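PDB 3AIZ: DNA polymerase sliding clamp 3 from Sulfolobus tokodaii, which acts as a subunit of a ring-shaped sliding clamp that encircles DNA, tethering DNA polymerase and other processing proteins during replication. Local coordinates for residues Ser12-Thr17 with Arg209-Thr214; Glu90-Gln95 with Thr108-Ser113; Phe128-Lys133 with Gly161-Ser166. All blocks are in the same frame, centred on the assembly; numbering follows the deposited sequence.

Contact 1. Residues Ser12-Thr17 with Arg209-Thr214. With SO4 (sulfate ion), chain G.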
ATOM      1  N   SER C  12      32.644  -3.493  -0.953  1.00 39.68           N
ATOM      2  CA  SER C  12      32.071  -4.315   0.107  1.00 39.10           C
ATOM      3  C   SER C  12      31.096  -5.357  -0.434  1.00 38.94           C
ATOM      4  O   SER C  12      30.976  -6.451   0.119  1.00 40.31           O
ATOM      5  CB  SER C  12      31.379  -3.440   1.154  1.00 42.34           C
ATOM      6  OG  SER C  12      30.260  -2.770   0.601  1.00 47.79           O
ATOM      7  N   TYR C  13      30.404  -5.016  -1.516  1.00 40.70           N
ATOM      8  CA  TYR C  13      29.399  -5.909  -2.088  1.00 41.47           C
ATOM      9  C   TYR C  13      30.000  -7.175  -2.696  1.00 38.39           C
ATOM     10  O   TYR C  13      29.308  -8.180  -2.858  1.00 35.78           O
ATOM     11  CB  TYR C  13      28.537  -5.172  -3.116  1.00 40.38           C
ATOM     12  CG  TYR C  13      27.407  -4.380  -2.497  1.00 44.81           C
ATOM     13  CD1 TYR C  13      27.575  -3.047  -2.148  1.00 44.88           C
ATOM     14  CD2 TYR C  13      26.173  -4.971  -2.253  1.00 42.70           C
ATOM     15  CE1 TYR C  13      26.544  -2.324  -1.578  1.00 47.76           C
ATOM     16  CE2 TYR C  13      25.138  -4.256  -1.686  1.00 42.94           C
ATOM     17  CZ  TYR C  13      25.327  -2.933  -1.350  1.00 45.82           C
ATOM     18  OH  TYR C  13      24.298  -2.216  -0.784  1.00 44.59           O
ATOM     19  N   ILE C  14      31.285  -7.123  -3.031  1.00 34.43           N
ATOM     20  CA  ILE C  14      31.988  -8.305  -3.514  1.00 36.14           C
ATOM     21  C   ILE C  14      31.968  -9.387  -2.440  1.00 35.45           C
ATOM     22  O   ILE C  14      31.820 -10.573  -2.736  1.00 33.13           O
ATOM     23  CB  ILE C  14      33.455  -7.991  -3.869  1.00 34.51           C
ATOM     24  CG1 ILE C  14      33.530  -6.920  -4.958  1.00 32.66           C
ATOM     25  CG2 ILE C  14      34.179  -9.252  -4.313  1.00 28.88           C
ATOM     26  CD1 ILE C  14      34.945  -6.547  -5.345  1.00 30.82           C
ATOM     27  N   PHE C  15      32.109  -8.961  -1.189  1.00 37.94           N
ATOM     28  CA  PHE C  15      32.177  -9.878  -0.059  1.00 34.61           C
ATOM     29  C   PHE C  15      30.790 -10.230   0.465  1.00 36.20           C
ATOM     30  O   PHE C  15      30.594 -11.284   1.070  1.00 37.81           O
ATOM     31  CB  PHE C  15      33.042  -9.279   1.050  1.00 32.43           C
ATOM     32  CG  PHE C  15      34.454  -9.009   0.626  1.00 30.46           C
ATOM     33  CD1 PHE C  15      34.772  -7.856  -0.071  1.00 30.55           C
ATOM     34  CD2 PHE C  15      35.463  -9.912   0.912  1.00 30.11           C
ATOM     35  CE1 PHE C  15      36.069  -7.609  -0.471  1.00 32.68           C
ATOM     36  CE2 PHE C  15      36.763  -9.669   0.514  1.00 29.16           C
ATOM     37  CZ  PHE C  15      37.067  -8.516  -0.178  1.00 30.19           C
ATOM     38  N   ARG C  16      29.829  -9.346   0.226  1.00 36.24           N
ATOM     39  CA  ARG C  16      28.444  -9.623   0.582  1.00 38.72           C
ATOM     40  C   ARG C  16      27.870 -10.679  -0.360  1.00 39.89           C
ATOM     41  O   ARG C  16      27.008 -11.468   0.027  1.00 42.59           O
ATOM     42  CB  ARG C  16      27.614  -8.341   0.537  1.00 41.55           C
ATOM     43  CG  ARG C  16      28.166  -7.232   1.419  1.00 44.11           C
ATOM     44  CD  ARG C  16      27.338  -5.966   1.315  1.00 45.00           C
ATOM     45  NE  ARG C  16      25.963  -6.175   1.757  1.00 51.96           N
ATOM     46  CZ  ARG C  16      25.054  -5.211   1.839  1.00 51.45           C
ATOM     47  NH1 ARG C  16      25.374  -3.966   1.510  1.00 45.66           N
ATOM     48  NH2 ARG C  16      23.824  -5.488   2.251  1.00 51.56           N
ATOM     49  N   THR C  17      28.360 -10.692  -1.596  1.00 37.14           N
ATOM     50  CA  THR C  17      27.988 -11.726  -2.553  1.00 36.76           C
ATOM     51  C   THR C  17      28.525 -13.075  -2.090  1.00 38.68           C
ATOM     52  O   THR C  17      27.813 -14.079  -2.112  1.00 40.29           O
ATOM     53  CB  THR C  17      28.546 -11.435  -3.960  1.00 35.81           C
ATOM     54  OG1 THR C  17      27.972 -10.226  -4.470  1.00 38.81           O
ATOM     55  CG2 THR C  17      28.216 -12.577  -4.905  1.00 33.66           C
ATOM     56  N   ARG C 209      26.041  -6.284  -8.595  1.00 34.02           N
ATOM     57  CA  ARG C 209      25.539  -5.141  -9.353  1.00 35.85           C
ATOM     58  C   ARG C 209      26.465  -3.928  -9.300  1.00 35.80           C
ATOM     59  O   ARG C 209      26.993  -3.497 -10.324  1.00 38.31           O
ATOM     60  CB  ARG C 209      24.151  -4.747  -8.847  1.00 37.93           C
ATOM     61  CG  ARG C 209      23.621  -3.444  -9.424  1.00 43.17           C
ATOM     62  CD  ARG C 209      22.311  -3.055  -8.758  1.00 46.25           C
ATOM     63  NE  ARG C 209      21.387  -4.184  -8.711  1.00 52.23           N
ATOM     64  CZ  ARG C 209      20.539  -4.496  -9.685  1.00 51.42           C
ATOM     65  NH1 ARG C 209      19.738  -5.547  -9.559  1.00 45.23           N
ATOM     66  NH2 ARG C 209      20.492  -3.755 -10.786  1.00 46.69           N
ATOM     67  N   LYS C 210      26.652  -3.381  -8.104  1.00 34.88           N
ATOM     68  CA  LYS C 210      27.445  -2.167  -7.931  1.00 37.15           C
ATOM     69  C   LYS C 210      28.899  -2.295  -8.396  1.00 36.46           C
ATOM     70  O   LYS C 210      29.356  -1.505  -9.223  1.00 36.29           O
ATOM     71  CB  LYS C 210      27.387  -1.686  -6.478  1.00 42.30           C
ATOM     72  CG  LYS C 210      26.008  -1.232  -6.028  1.00 44.00           C
ATOM     73  CD  LYS C 210      26.019  -0.800  -4.570  1.00 49.44           C
ATOM     74  CE  LYS C 210      27.092   0.247  -4.312  1.00 52.18           C
ATOM     75  NZ  LYS C 210      26.909   1.456  -5.163  1.00 53.91           N
ATOM     76  N   PRO C 211      29.632  -3.291  -7.867  1.00 35.45           N
ATOM     77  CA  PRO C 211      31.062  -3.418  -8.171  1.00 33.72           C
ATOM     78  C   PRO C 211      31.344  -3.686  -9.647  1.00 32.52           C
ATOM     79  O   PRO C 211      32.315  -3.159 -10.188  1.00 32.17           O
ATOM     80  CB  PRO C 211      31.493  -4.633  -7.341  1.00 31.38           C
ATOM     81  CG  PRO C 211      30.436  -4.801  -6.312  1.00 37.06           C
ATOM     82  CD  PRO C 211      29.171  -4.351  -6.957  1.00 36.24           C
ATOM     83  N   SER C 212      30.505  -4.496 -10.285  1.00 31.44           N
ATOM     84  CA  SER C 212      30.767  -4.949 -11.648  1.00 34.81           C
ATOM     85  C   SER C 212      30.070  -4.091 -12.701  1.00 33.30           C
ATOM     86  O   SER C 212      28.872  -3.830 -12.611  1.00 34.37           O
ATOM     87  CB  SER C 212      30.355  -6.416 -11.805  1.00 34.17           C
ATOM     88  OG  SER C 212      30.722  -6.923 -13.077  1.00 30.46           O
ATOM     89  N   ASP C 213      30.834  -3.658 -13.701  1.00 32.39           N
ATOM     90  CA  ASP C 213      30.285  -2.876 -14.804  1.00 34.94           C
ATOM     91  C   ASP C 213      29.596  -3.774 -15.831  1.00 37.79           C
ATOM     92  O   ASP C 213      28.405  -3.619 -16.103  1.00 38.01           O
ATOM     93  CB  ASP C 213      31.378  -2.030 -15.468  1.00 39.02           C
ATOM     94  CG  ASP C 213      32.681  -2.799 -15.664  1.00 49.05           C
ATOM     95  OD1 ASP C 213      32.776  -3.597 -16.625  1.00 37.88           O
ATOM     96  OD2 ASP C 213      33.614  -2.596 -14.856  1.00 49.11           O
ATOM     97  N   THR C 214      30.351  -4.713 -16.393  1.00 36.30           N
ATOM     98  CA  THR C 214      29.803  -5.663 -17.355  1.00 35.44           C
ATOM     99  C   THR C 214      30.007  -7.096 -16.873  1.00 34.61           C
ATOM    100  O   THR C 214      30.901  -7.370 -16.075  1.00 35.63           O
ATOM    101  CB  THR C 214      30.443  -5.499 -18.748  1.00 39.51           C
ATOM    102  OG1 THR C 214      31.838  -5.821 -18.684  1.00 38.84           O
ATOM    103  CG2 THR C 214      30.276  -4.070 -19.247  1.00 39.67           C
TER
HETATM  104  S   SO4 G 247      23.010  -8.937   2.720  1.00 81.70           S
HETATM  105  O1  SO4 G 247      22.987 -10.207   2.000  1.00 71.76           O
HETATM  106  O2  SO4 G 247      24.387  -8.611   3.088  1.00 61.35           O
HETATM  107  O3  SO4 G 247      22.468  -7.883   1.864  1.00 65.12           O
HETATM  108  O4  SO4 G 247      22.195  -9.048   3.927  1.00 75.58           O
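Tyr13 and Ile14, adjacent on helix 8-18, pack against Lys210 and Pro211, joining the two similarly folded domains of the PCNA clamp fold. Tyr13 CG and Ile14 CG1 both lie anti to the carbonyl carbon, beside the backbone N (chi1 -83° and -60°), and both side chains meet the CB-CG side of the proline ring. Tyr13 CB rests on Pro211 CG at 3.7 Å, while Ile14 CG1 lies 3.9 Å from Pro211 CB, Ile14 and Pro211 running past each other in opposite directions. The proline also meets Leu231 of strand 223-231.

The aliphatic part of Lys210 runs obliquely to the tyrosine ring, Tyr13 CE1 coming 3.4 Å from Lys210 CD. Bends in the far part of the lysine chain carry its NZ on toward Asp9, a long and weak ion pair. Against one face of the same ring lies Arg16 CD, offset toward the rim. Helices of clamp subunits line the DNA channel, so the sulfate bound by Arg16 may mark where a phosphate could sit. The anion meets the guanidinium edge in its plane: Arg16 NE donates to sulfate O2 at 3.2 Å and Arg16 NH2 to sulfate O3 at 2.8 Å.

Contact 2. Residues Glu90-Gln95 with Thr108-Ser113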
ATOM      1  N   GLU C  90      45.163  -4.201   6.332  1.00 45.09           N
ATOM      2  CA  GLU C  90      46.525  -4.295   6.840  1.00 49.11           C
ATOM      3  C   GLU C  90      46.700  -5.493   7.769  1.00 52.15           C
ATOM      4  O   GLU C  90      45.723  -6.097   8.207  1.00 49.00           O
ATOM      5  CB  GLU C  90      46.894  -2.997   7.565  1.00 52.63           C
ATOM      6  CG  GLU C  90      48.380  -2.805   7.816  1.00 62.55           C
ATOM      7  CD  GLU C  90      48.709  -1.401   8.293  1.00 73.54           C
ATOM      8  OE1 GLU C  90      47.779  -0.569   8.385  1.00 63.58           O
ATOM      9  OE2 GLU C  90      49.896  -1.130   8.573  1.00 75.70           O
ATOM     10  N   THR C  91      47.952  -5.838   8.056  1.00 57.02           N
ATOM     11  CA  THR C  91      48.260  -6.935   8.965  1.00 61.46           C
ATOM     12  C   THR C  91      49.080  -6.433  10.149  1.00 69.78           C
ATOM     13  O   THR C  91      50.117  -5.796   9.968  1.00 74.86           O
ATOM     14  CB  THR C  91      49.038  -8.057   8.252  1.00 65.42           C
ATOM     15  OG1 THR C  91      48.270  -8.551   7.149  1.00 62.71           O
ATOM     16  CG2 THR C  91      49.326  -9.198   9.214  1.00 70.00           C
ATOM     17  N   ASP C  92      48.614  -6.727  11.360  1.00 70.19           N
ATOM     18  CA  ASP C  92      49.266  -6.238  12.572  1.00 73.13           C
ATOM     19  C   ASP C  92      50.388  -7.156  13.055  1.00 78.73           C
ATOM     20  O   ASP C  92      50.630  -7.268  14.258  1.00 80.88           O
ATOM     21  CB  ASP C  92      48.238  -6.032  13.689  1.00 72.87           C
ATOM     22  CG  ASP C  92      47.521  -7.315  14.072  1.00 72.01           C
ATOM     23  OD1 ASP C  92      47.950  -8.399  13.624  1.00 72.73           O
ATOM     24  OD2 ASP C  92      46.528  -7.237  14.826  1.00 68.93           O
ATOM     25  N   GLU C  93      51.066  -7.804  12.113  1.00 80.80           N
ATOM     26  CA  GLU C  93      52.169  -8.715  12.424  1.00 85.84           C
ATOM     27  C   GLU C  93      51.690 -10.004  13.092  1.00 85.38           C
ATOM     28  O   GLU C  93      52.209 -11.086  12.811  1.00 85.17           O
ATOM     29  CB  GLU C  93      53.235  -8.022  13.279  1.00 86.93           C
ATOM     30  CG  GLU C  93      53.891  -6.825  12.600  1.00 95.01           C
ATOM     31  CD  GLU C  93      54.548  -7.186  11.278  1.00 99.47           C
ATOM     32  OE1 GLU C  93      55.749  -7.530  11.283  1.00 99.43           O
ATOM     33  OE2 GLU C  93      53.863  -7.125  10.235  1.00 94.06           O
ATOM     34  N   ASN C  94      50.704  -9.885  13.978  1.00 81.88           N
ATOM     35  CA  ASN C  94      50.075 -11.055  14.580  1.00 79.33           C
ATOM     36  C   ASN C  94      49.194 -11.778  13.569  1.00 74.24           C
ATOM     37  O   ASN C  94      48.337 -12.585  13.938  1.00 68.53           O
ATOM     38  CB  ASN C  94      49.254 -10.660  15.811  1.00 78.06           C
ATOM     39  CG  ASN C  94      50.119 -10.396  17.027  1.00 85.21           C
ATOM     40  OD1 ASN C  94      51.327 -10.638  17.011  1.00 86.12           O
ATOM     41  ND2 ASN C  94      49.503  -9.902  18.097  1.00 81.85           N
ATOM     42  N   GLN C  95      49.409 -11.470  12.294  1.00 72.20           N
ATOM     43  CA  GLN C  95      48.674 -12.089  11.196  1.00 72.44           C
ATOM     44  C   GLN C  95      47.217 -11.630  11.145  1.00 67.46           C
ATOM     45  O   GLN C  95      46.531 -11.828  10.143  1.00 66.81           O
ATOM     46  CB  GLN C  95      48.763 -13.616  11.277  1.00 73.23           C
ATOM     47  CG  GLN C  95      50.175 -14.161  11.106  1.00 70.63           C
ATOM     48  CD  GLN C  95      50.254 -15.663  11.311  1.00 65.80           C
ATOM     49  OE1 GLN C  95      49.413 -16.255  11.988  1.00 61.35           O
ATOM     50  NE2 GLN C  95      51.272 -16.287  10.726  1.00 59.27           N
ATOM     51  N   THR C 108      38.927   1.512  13.404  1.00 35.28           N
ATOM     52  CA  THR C 108      39.653   0.309  13.010  1.00 32.75           C
ATOM     53  C   THR C 108      39.127  -0.952  13.690  1.00 32.86           C
ATOM     54  O   THR C 108      39.165  -1.074  14.915  1.00 31.37           O
ATOM     55  CB  THR C 108      41.160   0.438  13.295  1.00 34.05           C
ATOM     56  OG1 THR C 108      41.730   1.426  12.428  1.00 36.29           O
ATOM     57  CG2 THR C 108      41.861  -0.894  13.065  1.00 34.42           C
ATOM     58  N   PHE C 109      38.636  -1.886  12.882  1.00 34.37           N
ATOM     59  CA  PHE C 109      38.217  -3.191  13.373  1.00 31.93           C
ATOM     60  C   PHE C 109      39.329  -4.209  13.144  1.00 34.35           C
ATOM     61  O   PHE C 109      40.090  -4.105  12.183  1.00 36.48           O
ATOM     62  CB  PHE C 109      36.945  -3.653  12.660  1.00 31.86           C
ATOM     63  CG  PHE C 109      35.741  -2.802  12.940  1.00 29.06           C
ATOM     64  CD1 PHE C 109      35.524  -1.630  12.236  1.00 28.56           C
ATOM     65  CD2 PHE C 109      34.814  -3.184  13.895  1.00 28.97           C
ATOM     66  CE1 PHE C 109      34.415  -0.850  12.488  1.00 28.93           C
ATOM     67  CE2 PHE C 109      33.702  -2.409  14.150  1.00 28.75           C
ATOM     68  CZ  PHE C 109      33.501  -1.240  13.447  1.00 28.99           C
ATOM     69  N   THR C 110      39.422  -5.194  14.029  1.00 32.56           N
ATOM     70  CA  THR C 110      40.420  -6.245  13.891  1.00 34.94           C
ATOM     71  C   THR C 110      39.790  -7.623  14.048  1.00 37.30           C
ATOM     72  O   THR C 110      38.967  -7.842  14.933  1.00 38.09           O
ATOM     73  CB  THR C 110      41.562  -6.082  14.909  1.00 35.42           C
ATOM     74  OG1 THR C 110      42.429  -5.023  14.486  1.00 34.65           O
ATOM     75  CG2 THR C 110      42.367  -7.366  15.018  1.00 44.11           C
ATOM     76  N   PHE C 111      40.180  -8.546  13.178  1.00 44.39           N
ATOM     77  CA  PHE C 111      39.649  -9.901  13.220  1.00 43.25           C
ATOM     78  C   PHE C 111      40.767 -10.905  13.450  1.00 42.21           C
ATOM     79  O   PHE C 111      41.860 -10.761  12.902  1.00 44.92           O
ATOM     80  CB  PHE C 111      38.908 -10.220  11.920  1.00 40.72           C
ATOM     81  CG  PHE C 111      37.869  -9.201  11.552  1.00 41.72           C
ATOM     82  CD1 PHE C 111      38.175  -8.165  10.686  1.00 42.72           C
ATOM     83  CD2 PHE C 111      36.592  -9.273  12.080  1.00 42.62           C
ATOM     84  CE1 PHE C 111      37.222  -7.221  10.347  1.00 41.45           C
ATOM     85  CE2 PHE C 111      35.633  -8.332  11.745  1.00 42.46           C
ATOM     86  CZ  PHE C 111      35.950  -7.304  10.877  1.00 40.53           C
ATOM     87  N   PRO C 112      40.500 -11.928  14.273  1.00 42.50           N
ATOM     88  CA  PRO C 112      41.490 -12.975  14.529  1.00 45.68           C
ATOM     89  C   PRO C 112      41.691 -13.828  13.285  1.00 47.70           C
ATOM     90  O   PRO C 112      40.742 -14.037  12.528  1.00 44.50           O
ATOM     91  CB  PRO C 112      40.831 -13.807  15.631  1.00 44.49           C
ATOM     92  CG  PRO C 112      39.370 -13.613  15.410  1.00 44.09           C
ATOM     93  CD  PRO C 112      39.233 -12.182  14.980  1.00 42.89           C
ATOM     94  N   SER C 113      42.912 -14.305  13.070  1.00 49.43           N
ATOM     95  CA  SER C 113      43.188 -15.180  11.941  1.00 47.71           C
ATOM     96  C   SER C 113      42.691 -16.591  12.226  1.00 48.99           C
ATOM     97  O   SER C 113      42.689 -17.042  13.374  1.00 45.92           O
ATOM     98  CB  SER C 113      44.682 -15.198  11.619  1.00 54.51           C
ATOM     99  OG  SER C 113      45.117 -13.926  11.177  1.00 61.49           O
TER
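Ser113 and Gln95 make the closer approach of this contact, and Asp92 with Thr110 the wider one. Ser113 CB points toward the turn that follows strand 86-91, and with OG opposite its own carbonyl carbon (chi1 -65°) the hydroxyl stands 3.7 Å from Gln95 CB. The CA atoms of Gln95 and Ser113 are 6.3 Å apart here, beyond the end of strand 106-111. Yet this close end is also the solvent side: Gln95 is exposed, its chain extended beyond CG, and Ser113 is partly exposed.

Further back the backbones diverge, with 8.9 Å between the CA atoms of Asp92 and Thr110, because strand 97-102 lies between the two strands. Asp92 and Thr110 slant across each other over it, Asp92 OD2 reaching 4.2 Å from Thr110 CG2. Lys98 of the middle strand touches both. Although this meeting is loose, its surroundings are not: Thr110 is buried, packs on Thr176 of the neighbouring sliding clamp B chain and, with Thr108 and Phe109, pairs with an antiparallel strand of that chain. The contact thus belongs to the edge of an antiparallel sheet that continues across the subunit interface, the characteristic joint of the PCNA ring.

Contact 3. Residues Phe128-Lys133 with Gly161-Ser166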
ATOM      1  N   PHE C 128      33.925 -23.220 -23.908  1.00 40.80           N
ATOM      2  CA  PHE C 128      32.527 -22.805 -23.912  1.00 36.23           C
ATOM      3  C   PHE C 128      32.002 -22.594 -25.327  1.00 34.10           C
ATOM      4  O   PHE C 128      32.526 -21.767 -26.071  1.00 39.16           O
ATOM      5  CB  PHE C 128      32.344 -21.525 -23.093  1.00 34.70           C
ATOM      6  CG  PHE C 128      32.721 -21.671 -21.648  1.00 31.93           C
ATOM      7  CD1 PHE C 128      33.957 -21.248 -21.194  1.00 33.77           C
ATOM      8  CD2 PHE C 128      31.838 -22.235 -20.743  1.00 32.50           C
ATOM      9  CE1 PHE C 128      34.305 -21.384 -19.866  1.00 34.64           C
ATOM     10  CE2 PHE C 128      32.181 -22.374 -19.414  1.00 30.19           C
ATOM     11  CZ  PHE C 128      33.415 -21.949 -18.974  1.00 29.88           C
ATOM     12  N   PRO C 129      30.954 -23.344 -25.698  1.00 33.17           N
ATOM     13  CA  PRO C 129      30.327 -23.255 -27.021  1.00 31.24           C
ATOM     14  C   PRO C 129      29.748 -21.869 -27.271  1.00 35.49           C
ATOM     15  O   PRO C 129      29.805 -21.371 -28.396  1.00 37.91           O
ATOM     16  CB  PRO C 129      29.189 -24.277 -26.940  1.00 31.98           C
ATOM     17  CG  PRO C 129      29.565 -25.196 -25.832  1.00 38.80           C
ATOM     18  CD  PRO C 129      30.302 -24.349 -24.844  1.00 36.73           C
ATOM     19  N   PHE C 130      29.194 -21.259 -26.228  1.00 33.44           N
ATOM     20  CA  PHE C 130      28.548 -19.957 -26.350  1.00 33.80           C
ATOM     21  C   PHE C 130      29.071 -18.976 -25.305  1.00 34.44           C
ATOM     22  O   PHE C 130      29.440 -19.370 -24.199  1.00 35.11           O
ATOM     23  CB  PHE C 130      27.030 -20.107 -26.225  1.00 32.07           C
ATOM     24  CG  PHE C 130      26.293 -18.801 -26.186  1.00 32.38           C
ATOM     25  CD1 PHE C 130      25.926 -18.233 -24.977  1.00 33.83           C
ATOM     26  CD2 PHE C 130      25.970 -18.139 -27.358  1.00 32.96           C
ATOM     27  CE1 PHE C 130      25.249 -17.032 -24.937  1.00 32.82           C
ATOM     28  CE2 PHE C 130      25.292 -16.937 -27.326  1.00 33.41           C
ATOM     29  CZ  PHE C 130      24.931 -16.382 -26.114  1.00 37.81           C
ATOM     30  N   LYS C 131      29.099 -17.697 -25.661  1.00 32.62           N
ATOM     31  CA  LYS C 131      29.590 -16.666 -24.755  1.00 35.92           C
ATOM     32  C   LYS C 131      28.948 -15.316 -25.062  1.00 34.99           C
ATOM     33  O   LYS C 131      28.980 -14.845 -26.198  1.00 33.89           O
ATOM     34  CB  LYS C 131      31.114 -16.566 -24.843  1.00 37.17           C
ATOM     35  CG  LYS C 131      31.752 -15.691 -23.778  1.00 40.30           C
ATOM     36  CD  LYS C 131      33.268 -15.751 -23.868  1.00 49.58           C
ATOM     37  CE  LYS C 131      33.763 -17.191 -23.807  1.00 52.58           C
ATOM     38  NZ  LYS C 131      35.249 -17.281 -23.851  1.00 58.23           N
ATOM     39  N   ALA C 132      28.362 -14.697 -24.042  1.00 35.38           N
ATOM     40  CA  ALA C 132      27.672 -13.424 -24.215  1.00 36.96           C
ATOM     41  C   ALA C 132      28.108 -12.398 -23.177  1.00 36.70           C
ATOM     42  O   ALA C 132      28.433 -12.746 -22.042  1.00 36.21           O
ATOM     43  CB  ALA C 132      26.165 -13.626 -24.157  1.00 32.21           C
ATOM     44  N   LYS C 133      28.110 -11.133 -23.577  1.00 37.06           N
ATOM     45  CA  LYS C 133      28.462 -10.041 -22.682  1.00 35.64           C
ATOM     46  C   LYS C 133      27.241  -9.154 -22.472  1.00 39.22           C
ATOM     47  O   LYS C 133      26.425  -8.987 -23.378  1.00 38.86           O
ATOM     48  CB  LYS C 133      29.617  -9.231 -23.270  1.00 38.26           C
ATOM     49  CG  LYS C 133      30.226  -8.208 -22.327  1.00 40.38           C
ATOM     50  CD  LYS C 133      31.417  -7.522 -22.979  1.00 44.36           C
ATOM     51  CE  LYS C 133      32.064  -6.513 -22.047  1.00 47.76           C
ATOM     52  NZ  LYS C 133      33.241  -5.857 -22.681  1.00 53.00           N
ATOM     53  N   GLY C 161      22.278 -16.579 -31.433  1.00 37.59           N
ATOM     54  CA  GLY C 161      23.043 -15.509 -30.819  1.00 34.72           C
ATOM     55  C   GLY C 161      22.305 -14.832 -29.682  1.00 37.03           C
ATOM     56  O   GLY C 161      22.805 -13.879 -29.087  1.00 36.35           O
ATOM     57  N   LYS C 162      21.107 -15.321 -29.378  1.00 36.70           N
ATOM     58  CA  LYS C 162      20.315 -14.758 -28.292  1.00 35.30           C
ATOM     59  C   LYS C 162      20.316 -15.672 -27.073  1.00 35.34           C
ATOM     60  O   LYS C 162      20.397 -16.894 -27.198  1.00 34.76           O
ATOM     61  CB  LYS C 162      18.881 -14.488 -28.751  1.00 37.94           C
ATOM     62  CG  LYS C 162      18.772 -13.456 -29.861  1.00 39.79           C
ATOM     63  CD  LYS C 162      17.322 -13.143 -30.174  1.00 42.70           C
ATOM     64  CE  LYS C 162      17.203 -12.123 -31.293  1.00 45.51           C
ATOM     65  NZ  LYS C 162      15.778 -11.807 -31.591  1.00 49.80           N
ATOM     66  N   LEU C 163      20.226 -15.069 -25.892  1.00 34.81           N
ATOM     67  CA  LEU C 163      20.226 -15.822 -24.645  1.00 32.63           C
ATOM     68  C   LEU C 163      18.828 -15.879 -24.040  1.00 35.90           C
ATOM     69  O   LEU C 163      18.161 -14.855 -23.887  1.00 35.08           O
ATOM     70  CB  LEU C 163      21.205 -15.198 -23.649  1.00 33.46           C
ATOM     71  CG  LEU C 163      21.371 -15.930 -22.316  1.00 29.27           C
ATOM     72  CD1 LEU C 163      21.745 -17.384 -22.547  1.00 30.83           C
ATOM     73  CD2 LEU C 163      22.406 -15.237 -21.455  1.00 28.77           C
ATOM     74  N   TYR C 164      18.389 -17.084 -23.696  1.00 32.83           N
ATOM     75  CA  TYR C 164      17.072 -17.281 -23.107  1.00 30.99           C
ATOM     76  C   TYR C 164      17.181 -17.890 -21.715  1.00 31.26           C
ATOM     77  O   TYR C 164      17.593 -19.039 -21.564  1.00 34.58           O
ATOM     78  CB  TYR C 164      16.217 -18.180 -24.001  1.00 33.98           C
ATOM     79  CG  TYR C 164      15.935 -17.602 -25.368  1.00 37.61           C
ATOM     80  CD1 TYR C 164      16.686 -17.984 -26.474  1.00 37.71           C
ATOM     81  CD2 TYR C 164      14.917 -16.676 -25.556  1.00 37.84           C
ATOM     82  CE1 TYR C 164      16.430 -17.459 -27.726  1.00 36.65           C
ATOM     83  CE2 TYR C 164      14.655 -16.147 -26.805  1.00 40.01           C
ATOM     84  CZ  TYR C 164      15.414 -16.541 -27.886  1.00 40.39           C
ATOM     85  OH  TYR C 164      15.156 -16.016 -29.129  1.00 45.66           O
ATOM     86  N   LEU C 165      16.809 -17.117 -20.701  1.00 30.32           N
ATOM     87  CA  LEU C 165      16.829 -17.603 -19.327  1.00 29.40           C
ATOM     88  C   LEU C 165      15.439 -18.056 -18.904  1.00 30.80           C
ATOM     89  O   LEU C 165      14.514 -17.251 -18.820  1.00 32.66           O
ATOM     90  CB  LEU C 165      17.336 -16.517 -18.378  1.00 27.55           C
ATOM     91  CG  LEU C 165      18.653 -15.847 -18.766  1.00 27.98           C
ATOM     92  CD1 LEU C 165      19.103 -14.900 -17.669  1.00 32.60           C
ATOM     93  CD2 LEU C 165      19.721 -16.888 -19.046  1.00 27.39           C
ATOM     94  N   SER C 166      15.295 -19.349 -18.639  1.00 33.35           N
ATOM     95  CA  SER C 166      14.008 -19.902 -18.242  1.00 30.91           C
ATOM     96  C   SER C 166      14.006 -20.322 -16.778  1.00 33.14           C
ATOM     97  O   SER C 166      14.628 -21.317 -16.409  1.00 34.56           O
ATOM     98  CB  SER C 166      13.643 -21.096 -19.125  1.00 34.39           C
ATOM     99  OG  SER C 166      13.552 -20.715 -20.485  1.00 34.24           O
TER
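Gly161 O, just ahead of strand 162-168, accepts a hydrogen bond from Ser188 OG and also lies at the edge of the Phe130 ring. Phe130 CE2 is 4.3 Å from Gly161 O, and the oxygen sits near the ring plane. The serine hydroxyl holds the carbonyl, and the aromatic edge borders it more loosely.

At the CE1 corner of the ring the partner is instead a methyl group, Phe130 CE1 meeting Leu163 CD1 at 4.3 Å in an oblique apolar contact. Both side chains reach inward from their strands with CG anti to the backbone N (Phe130 chi1 174°, Leu163 chi1 -177°), an extended start that brings ring and methyl together between the two sheets. The contact is small, one half apolar and the other a carbonyl at an aromatic edge.

Other residues complete the cluster. Phe219 of strand 214-220 meets the Phe130 ring with the planes at about 55° and also touches Leu163, and Ala158 of strand 153-159, the strand next to 162-168 in its sheet, packs on Phe130. Strand 130-135 belongs to the long sheet that runs through both domains and strand 162-168 to a separate four-stranded sheet, so this is sheet-against-sheet packing in the hydrophobic core of the C-terminal domain of the PCNA clamp fold.

Contact 1 spans most of the chain: its helix 8-18 comes near the start, and the loop before strand 214-220 near the end. Contacts 2 and 3 are nested inside that span in series, one in each domain. They lie on opposite sides of the chain's centre, with centres 43 Å apart, while contact 1 sits between them, about 24 Å and 22 Å from theirs. Contact 3 touches contact 1 directly, through Thr214 OG1 and Lys133 CE 3.4 Å apart, on neighbouring strands of the nine-stranded sheet. Contact 1 thus joins the two domains, contact 3 lies within the C-terminal one, and contact 2 borders the neighbouring subunit.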